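Local coordinates for outer envelope protein 64, mitochondrial (Arabidopsis thaliana, PDB 6HPG) that probably acts as a chaperone receptor for Hsp90-dependent protein targeting to mitochondria, the part here being its helical TPR domain, at residues M3-N14 with A25-N36. Residues are numbered along the deposited sequence; the frame is centred on the assembly and turned at random.
Sequences MEASEVMKEKGN and AVNFYTEAIKLN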
ATOM      1  N   MET A   3      -7.677 -16.063  13.347  1.00 26.56           N
ATOM      2  CA  MET A   3      -6.276 -15.770  13.044  1.00 24.02           C
ATOM      3  C   MET A   3      -5.790 -16.539  11.802  1.00 21.06           C
ATOM      4  O   MET A   3      -5.263 -15.919  10.845  1.00 21.53           O
ATOM      5  CB  MET A   3      -5.417 -16.113  14.270  1.00 25.86           C
ATOM      6  CG  MET A   3      -3.964 -15.773  14.226  1.00 32.21           C
ATOM      7  SD  MET A   3      -3.745 -14.053  13.739  1.00 46.31           S
ATOM      8  CE  MET A   3      -2.956 -14.341  12.186  1.00 50.50           C
ATOM      9  N   GLU A   4      -5.974 -17.855  11.798  1.00 18.39           N
ATOM     10  CA  GLU A   4      -5.596 -18.686  10.637  1.00 23.26           C
ATOM     11  C   GLU A   4      -6.456 -18.317   9.403  1.00 20.97           C
ATOM     12  O   GLU A   4      -5.924 -18.167   8.303  1.00 19.62           O
ATOM     13  CB  GLU A   4      -5.672 -20.198  10.929  1.00 19.98           C
ATOM     14  CG  GLU A   4      -5.373 -21.081   9.712  1.00 22.23           C
ATOM     15  CD  GLU A   4      -5.531 -22.603   9.924  1.00 25.93           C
ATOM     16  OE1 GLU A   4      -5.012 -23.353   9.075  1.00 25.68           O
ATOM     17  OE2 GLU A   4      -6.173 -23.060  10.895  1.00 24.18           O
ATOM     18  N   ALA A   5      -7.774 -18.203   9.581  1.00 22.09           N
ATOM     19  CA  ALA A   5      -8.661 -17.794   8.453  1.00 20.10           C
ATOM     20  C   ALA A   5      -8.211 -16.440   7.795  1.00 18.02           C
ATOM     21  O   ALA A   5      -8.148 -16.275   6.553  1.00 14.60           O
ATOM     22  CB  ALA A   5     -10.108 -17.738   8.929  1.00 19.81           C
ATOM     23  N   SER A   6      -7.782 -15.522   8.640  1.00 19.87           N
ATOM     24  CA  SER A   6      -7.328 -14.225   8.195  1.00 19.61           C
ATOM     25  C   SER A   6      -6.198 -14.370   7.156  1.00 17.81           C
ATOM     26  O   SER A   6      -6.222 -13.692   6.142  1.00 18.28           O
ATOM     27  CB  SER A   6      -6.890 -13.354   9.373  1.00 20.00           C
ATOM     28  OG  SER A   6      -5.531 -13.540   9.743  1.00 24.16           O
ATOM     29  N   GLU A   7      -5.230 -15.248   7.419  1.00 17.18           N
ATOM     30  CA  GLU A   7      -4.094 -15.417   6.514  1.00 17.12           C
ATOM     31  C   GLU A   7      -4.587 -16.075   5.231  1.00 17.93           C
ATOM     32  O   GLU A   7      -4.139 -15.747   4.149  1.00 18.77           O
ATOM     33  CB  GLU A   7      -2.998 -16.275   7.143  1.00 17.98           C
ATOM     34  CG  GLU A   7      -1.926 -16.728   6.142  1.00 20.46           C
ATOM     35  CD  GLU A   7      -1.125 -15.584   5.536  1.00 19.05           C
ATOM     36  OE1 GLU A   7      -0.428 -15.777   4.521  1.00 24.73           O
ATOM     37  OE2 GLU A   7      -1.166 -14.474   6.076  1.00 19.98           O
ATOM     38  N   VAL A   8      -5.554 -16.977   5.353  1.00 18.50           N
ATOM     39  CA  VAL A   8      -6.164 -17.611   4.179  1.00 17.51           C
ATOM     40  C   VAL A   8      -6.832 -16.579   3.297  1.00 19.87           C
ATOM     41  O   VAL A   8      -6.572 -16.540   2.068  1.00 18.52           O
ATOM     42  CB  VAL A   8      -7.086 -18.798   4.583  1.00 20.58           C
ATOM     43  CG1 VAL A   8      -7.931 -19.318   3.408  1.00 19.47           C
ATOM     44  CG2 VAL A   8      -6.214 -19.924   5.156  1.00 21.93           C
ATOM     45  N   MET A   9      -7.596 -15.680   3.911  1.00 15.99           N
ATOM     46  CA  MET A   9      -8.242 -14.607   3.174  1.00 14.98           C
ATOM     47  C   MET A   9      -7.175 -13.685   2.523  1.00 19.19           C
ATOM     48  O   MET A   9      -7.311 -13.297   1.349  1.00 14.51           O
ATOM     49  CB  MET A   9      -9.117 -13.815   4.119  1.00 17.65           C
ATOM     50  CG  MET A   9     -10.270 -14.633   4.717  1.00 19.97           C
ATOM     51  SD  MET A   9     -11.404 -15.067   3.410  1.00 24.20           S
ATOM     52  CE  MET A   9     -10.978 -16.713   2.963  1.00 25.45           C
ATOM     53  N   LYS A  10      -6.111 -13.365   3.267  1.00 14.54           N
ATOM     54  CA  LYS A  10      -5.050 -12.605   2.673  1.00 19.60           C
ATOM     55  C   LYS A  10      -4.514 -13.282   1.438  1.00 18.67           C
ATOM     56  O   LYS A  10      -4.418 -12.643   0.368  1.00 21.94           O
ATOM     57  CB  LYS A  10      -3.928 -12.291   3.666  1.00 22.18           C
ATOM     58  CG  LYS A  10      -2.864 -11.372   3.050  1.00 23.52           C
ATOM     59  CD  LYS A  10      -1.481 -11.620   3.585  1.00 23.42           C
ATOM     60  CE  LYS A  10      -0.925 -12.931   3.060  1.00 28.31           C
ATOM     61  NZ  LYS A  10       0.523 -13.030   3.433  1.00 29.74           N
ATOM     62  N   GLU A  11      -4.225 -14.575   1.544  1.00 20.52           N
ATOM     63  CA  GLU A  11      -3.662 -15.303   0.403  1.00 22.64           C
ATOM     64  C   GLU A  11      -4.621 -15.328  -0.808  1.00 23.81           C
ATOM     65  O   GLU A  11      -4.171 -15.223  -1.935  1.00 18.87           O
ATOM     66  CB  GLU A  11      -3.201 -16.702   0.821  1.00 27.15           C
ATOM     67  CG  GLU A  11      -2.065 -16.618   1.863  1.00 30.17           C
ATOM     68  CD  GLU A  11      -1.716 -17.934   2.549  1.00 31.82           C
ATOM     69  OE1 GLU A  11      -2.372 -18.963   2.288  1.00 29.80           O
ATOM     70  OE2 GLU A  11      -0.754 -17.930   3.352  1.00 28.01           O
ATOM     71  N   LYS A  12      -5.928 -15.380  -0.559  1.00 21.25           N
ATOM     72  CA  LYS A  12      -6.957 -15.378  -1.626  1.00 22.64           C
ATOM     73  C   LYS A  12      -6.997 -14.003  -2.278  1.00 19.77           C
ATOM     74  O   LYS A  12      -7.107 -13.858  -3.509  1.00 16.68           O
ATOM     75  CB  LYS A  12      -8.344 -15.726  -1.037  1.00 24.21           C
ATOM     76  CG  LYS A  12      -8.896 -17.124  -1.322  1.00 33.67           C
ATOM     77  CD  LYS A  12      -8.189 -18.277  -0.650  1.00 34.38           C
ATOM     78  CE  LYS A  12      -9.114 -19.481  -0.489  1.00 43.92           C
ATOM     79  NZ  LYS A  12     -10.203 -19.325   0.543  1.00 47.37           N
ATOM     80  N   GLY A  13      -6.866 -12.986  -1.455  1.00 17.23           N
ATOM     81  CA  GLY A  13      -6.698 -11.615  -1.952  1.00 20.00           C
ATOM     82  C   GLY A  13      -5.504 -11.482  -2.892  1.00 18.68           C
ATOM     83  O   GLY A  13      -5.609 -10.822  -3.927  1.00 19.07           O
ATOM     84  N   ASN A  14      -4.375 -12.078  -2.498  1.00 17.28           N
ATOM     85  CA  ASN A  14      -3.125 -11.969  -3.262  1.00 17.34           C
ATOM     86  C   ASN A  14      -3.317 -12.670  -4.607  1.00 19.65           C
ATOM     87  O   ASN A  14      -2.878 -12.163  -5.614  1.00 23.21           O
ATOM     88  CB  ASN A  14      -1.921 -12.532  -2.497  1.00 15.87           C
ATOM     89  CG  ASN A  14      -1.464 -11.629  -1.325  1.00 15.76           C
ATOM     90  OD1 ASN A  14      -1.998 -10.541  -1.065  1.00 17.97           O
ATOM     91  ND2 ASN A  14      -0.479 -12.091  -0.623  1.00 15.56           N
ATOM     92  N   ALA A  25     -10.099  -8.825  -4.746  1.00 22.90           N
ATOM     93  CA  ALA A  25      -8.935  -8.637  -3.876  1.00 23.85           C
ATOM     94  C   ALA A  25      -9.306  -7.818  -2.666  1.00 19.84           C
ATOM     95  O   ALA A  25      -9.054  -8.216  -1.533  1.00 18.25           O
ATOM     96  CB  ALA A  25      -7.798  -7.965  -4.632  1.00 27.46           C
ATOM     97  N   VAL A  26      -9.927  -6.663  -2.927  1.00 18.63           N
ATOM     98  CA  VAL A  26     -10.435  -5.757  -1.873  1.00 16.99           C
ATOM     99  C   VAL A  26     -11.330  -6.521  -0.886  1.00 17.71           C
ATOM    100  O   VAL A  26     -11.243  -6.315   0.309  1.00 18.44           O
ATOM    101  CB  VAL A  26     -11.249  -4.555  -2.479  1.00 15.71           C
ATOM    102  CG1 VAL A  26     -12.176  -3.865  -1.462  1.00 14.76           C
ATOM    103  CG2 VAL A  26     -10.340  -3.521  -3.122  1.00 17.41           C
ATOM    104  N   ASN A  27     -12.230  -7.337  -1.421  1.00 14.94           N
ATOM    105  CA  ASN A  27     -13.182  -8.045  -0.603  1.00 17.10           C
ATOM    106  C   ASN A  27     -12.514  -9.135   0.249  1.00 18.72           C
ATOM    107  O   ASN A  27     -12.865  -9.281   1.421  1.00 15.75           O
ATOM    108  CB  ASN A  27     -14.313  -8.602  -1.464  1.00 17.44           C
ATOM    109  CG  ASN A  27     -15.248  -7.498  -1.954  1.00 22.12           C
ATOM    110  OD1 ASN A  27     -15.440  -6.508  -1.269  1.00 22.09           O
ATOM    111  ND2 ASN A  27     -15.847  -7.684  -3.128  1.00 23.98           N
ATOM    112  N   PHE A  28     -11.529  -9.840  -0.314  1.00 13.42           N
ATOM    113  CA  PHE A  28     -10.763 -10.814   0.470  1.00 15.25           C
ATOM    114  C   PHE A  28      -9.964 -10.128   1.578  1.00 15.53           C
ATOM    115  O   PHE A  28      -9.949 -10.612   2.709  1.00 18.88           O
ATOM    116  CB  PHE A  28      -9.826 -11.697  -0.415  1.00 16.14           C
ATOM    117  CG  PHE A  28     -10.527 -12.853  -1.094  1.00 18.24           C
ATOM    118  CD1 PHE A  28     -11.283 -13.755  -0.363  1.00 19.22           C
ATOM    119  CD2 PHE A  28     -10.409 -13.058  -2.467  1.00 22.79           C
ATOM    120  CE1 PHE A  28     -11.944 -14.804  -0.979  1.00 16.94           C
ATOM    121  CE2 PHE A  28     -11.085 -14.096  -3.090  1.00 20.73           C
ATOM    122  CZ  PHE A  28     -11.855 -14.970  -2.334  1.00 19.18           C
ATOM    123  N   TYR A  29      -9.392  -8.967   1.269  1.00 14.12           N
ATOM    124  CA  TYR A  29      -8.543  -8.250   2.185  1.00 13.16           C
ATOM    125  C   TYR A  29      -9.382  -7.626   3.260  1.00 14.72           C
ATOM    126  O   TYR A  29      -8.962  -7.578   4.429  1.00 12.67           O
ATOM    127  CB  TYR A  29      -7.688  -7.219   1.459  1.00 13.56           C
ATOM    128  CG  TYR A  29      -6.615  -7.756   0.488  1.00 14.94           C
ATOM    129  CD1 TYR A  29      -5.802  -8.845   0.805  1.00 15.85           C
ATOM    130  CD2 TYR A  29      -6.369  -7.115  -0.710  1.00 16.09           C
ATOM    131  CE1 TYR A  29      -4.793  -9.270  -0.059  1.00 14.49           C
ATOM    132  CE2 TYR A  29      -5.377  -7.532  -1.547  1.00 14.06           C
ATOM    133  CZ  TYR A  29      -4.601  -8.623  -1.233  1.00 14.57           C
ATOM    134  OH  TYR A  29      -3.592  -9.012  -2.116  1.00 15.65           O
ATOM    135  N   THR A  30     -10.599  -7.216   2.904  1.00 15.96           N
ATOM    136  CA  THR A  30     -11.563  -6.690   3.910  1.00 16.01           C
ATOM    137  C   THR A  30     -11.919  -7.732   4.968  1.00 16.84           C
ATOM    138  O   THR A  30     -11.930  -7.477   6.218  1.00 15.71           O
ATOM    139  CB  THR A  30     -12.771  -6.101   3.176  1.00 15.69           C
ATOM    140  OG1 THR A  30     -12.279  -5.001   2.412  1.00 12.53           O
ATOM    141  CG2 THR A  30     -13.918  -5.610   4.118  1.00 16.30           C
ATOM    142  N   GLU A  31     -12.133  -8.926   4.484  1.00 17.00           N
ATOM    143  CA  GLU A  31     -12.421 -10.045   5.364  1.00 21.33           C
ATOM    144  C   GLU A  31     -11.214 -10.457   6.225  1.00 20.00           C
ATOM    145  O   GLU A  31     -11.411 -10.818   7.409  1.00 17.75           O
ATOM    146  CB  GLU A  31     -12.930 -11.227   4.557  1.00 19.41           C
ATOM    147  CG  GLU A  31     -13.307 -12.454   5.362  1.00 21.57           C
ATOM    148  CD  GLU A  31     -14.573 -12.282   6.197  1.00 22.65           C
ATOM    149  OE1 GLU A  31     -15.001 -13.263   6.856  1.00 29.96           O
ATOM    150  OE2 GLU A  31     -15.156 -11.205   6.160  1.00 22.35           O
ATOM    151  N   ALA A  32     -10.021 -10.480   5.600  1.00 18.09           N
ATOM    152  CA  ALA A  32      -8.757 -10.677   6.275  1.00 16.88           C
ATOM    153  C   ALA A  32      -8.648  -9.748   7.450  1.00 18.44           C
ATOM    154  O   ALA A  32      -8.340 -10.165   8.572  1.00 18.80           O
ATOM    155  CB  ALA A  32      -7.597 -10.438   5.313  1.00 22.17           C
ATOM    156  N   ILE A  33      -8.957  -8.480   7.200  1.00 20.18           N
ATOM    157  CA  ILE A  33      -8.842  -7.408   8.215  1.00 20.86           C
ATOM    158  C   ILE A  33      -9.938  -7.525   9.274  1.00 21.74           C
ATOM    159  O   ILE A  33      -9.680  -7.268  10.462  1.00 22.01           O
ATOM    160  CB  ILE A  33      -8.863  -6.027   7.523  1.00 22.34           C
ATOM    161  CG1 ILE A  33      -7.548  -5.810   6.778  1.00 20.60           C
ATOM    162  CG2 ILE A  33      -9.224  -4.850   8.435  1.00 19.03           C
ATOM    163  CD1 ILE A  33      -7.671  -4.635   5.836  1.00 19.88           C
ATOM    164  N   LYS A  34     -11.150  -7.911   8.858  1.00 20.68           N
ATOM    165  CA  LYS A  34     -12.233  -8.135   9.833  1.00 21.81           C
ATOM    166  C   LYS A  34     -11.897  -9.281  10.801  1.00 20.32           C
ATOM    167  O   LYS A  34     -12.217  -9.235  11.990  1.00 22.48           O
ATOM    168  CB  LYS A  34     -13.572  -8.347   9.120  1.00 23.50           C
ATOM    169  CG  LYS A  34     -14.735  -8.597  10.073  1.00 27.94           C
ATOM    170  CD  LYS A  34     -15.967  -8.928   9.288  1.00 32.49           C
ATOM    171  CE  LYS A  34     -17.255  -8.720  10.070  1.00 39.40           C
ATOM    172  NZ  LYS A  34     -18.032  -7.579   9.482  1.00 47.89           N
ATOM    173  N   LEU A  35     -11.228 -10.301  10.302  1.00 21.41           N
ATOM    174  CA  LEU A  35     -10.808 -11.415  11.135  1.00 20.36           C
ATOM    175  C   LEU A  35      -9.548 -11.110  11.974  1.00 26.70           C
ATOM    176  O   LEU A  35      -9.415 -11.622  13.089  1.00 23.75           O
ATOM    177  CB  LEU A  35     -10.563 -12.629  10.254  1.00 23.30           C
ATOM    178  CG  LEU A  35     -11.790 -13.238   9.555  1.00 21.99           C
ATOM    179  CD1 LEU A  35     -11.308 -14.149   8.446  1.00 24.40           C
ATOM    180  CD2 LEU A  35     -12.667 -14.010  10.538  1.00 23.54           C
ATOM    181  N   ASN A  36      -8.606 -10.339  11.415  1.00 21.57           N
ATOM    182  CA  ASN A  36      -7.387  -9.919  12.125  1.00 25.50           C
ATOM    183  C   ASN A  36      -7.061  -8.472  11.722  1.00 26.37           C
ATOM    184  O   ASN A  36      -6.541  -8.232  10.633  1.00 22.13           O
ATOM    185  CB  ASN A  36      -6.223 -10.877  11.810  1.00 24.27           C
ATOM    186  CG  ASN A  36      -4.895 -10.471  12.466  1.00 26.47           C
ATOM    187  OD1 ASN A  36      -4.815  -9.554  13.297  1.00 21.63           O
ATOM    188  ND2 ASN A  36      -3.829 -11.153  12.060  1.00 27.38           N
TER
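Y29 lays one face of its ring over the bare backbone of G13, whose CA sits 3.9 Å from the ring centroid, displaced toward the rim, a CH-pi contact; any CB at G13 would run into Y29 CE1. With no side chain at G13, the ring can lie against the backbone where segments 3-14 and 25-35 run antiparallel (165°), their axes 7.7 Å apart at closest approach. At the ring's edge, Y29 OH donates to N14 OD1, modelled at 2.4 Å, so short that its exact length is doubtful, with the amide plane turned 65° from the ring. Next along the helix, K12 CB sits over the centre of one face of the F28 ring, 3.4 Å from its centroid, while M9 SD approaches the same ring at its edge. M9 is a knob among F28, E31, A32 and L35; its bent chain, CG anti to the carbonyl carbon (chi1 -63°), brings SD beside E31 CG. Without the F28 ring, as with an alanine here, the K12 methylene would probably lose its aromatic platform and the M9 sulfur its ring-edge partner. At the far end L35 CD1 meets A5 CB at 3.8 Å, and N36 CB packs against S6 OG, which bonds to M3 O and to Y42 of helix 40-52. K10 NZ and N14 ND2 hydrogen-bond to the backbone of a bound peptide, consistent with a carboxylate clamp; the close antiparallel hairpin is that of a TPR motif, here TPR 1.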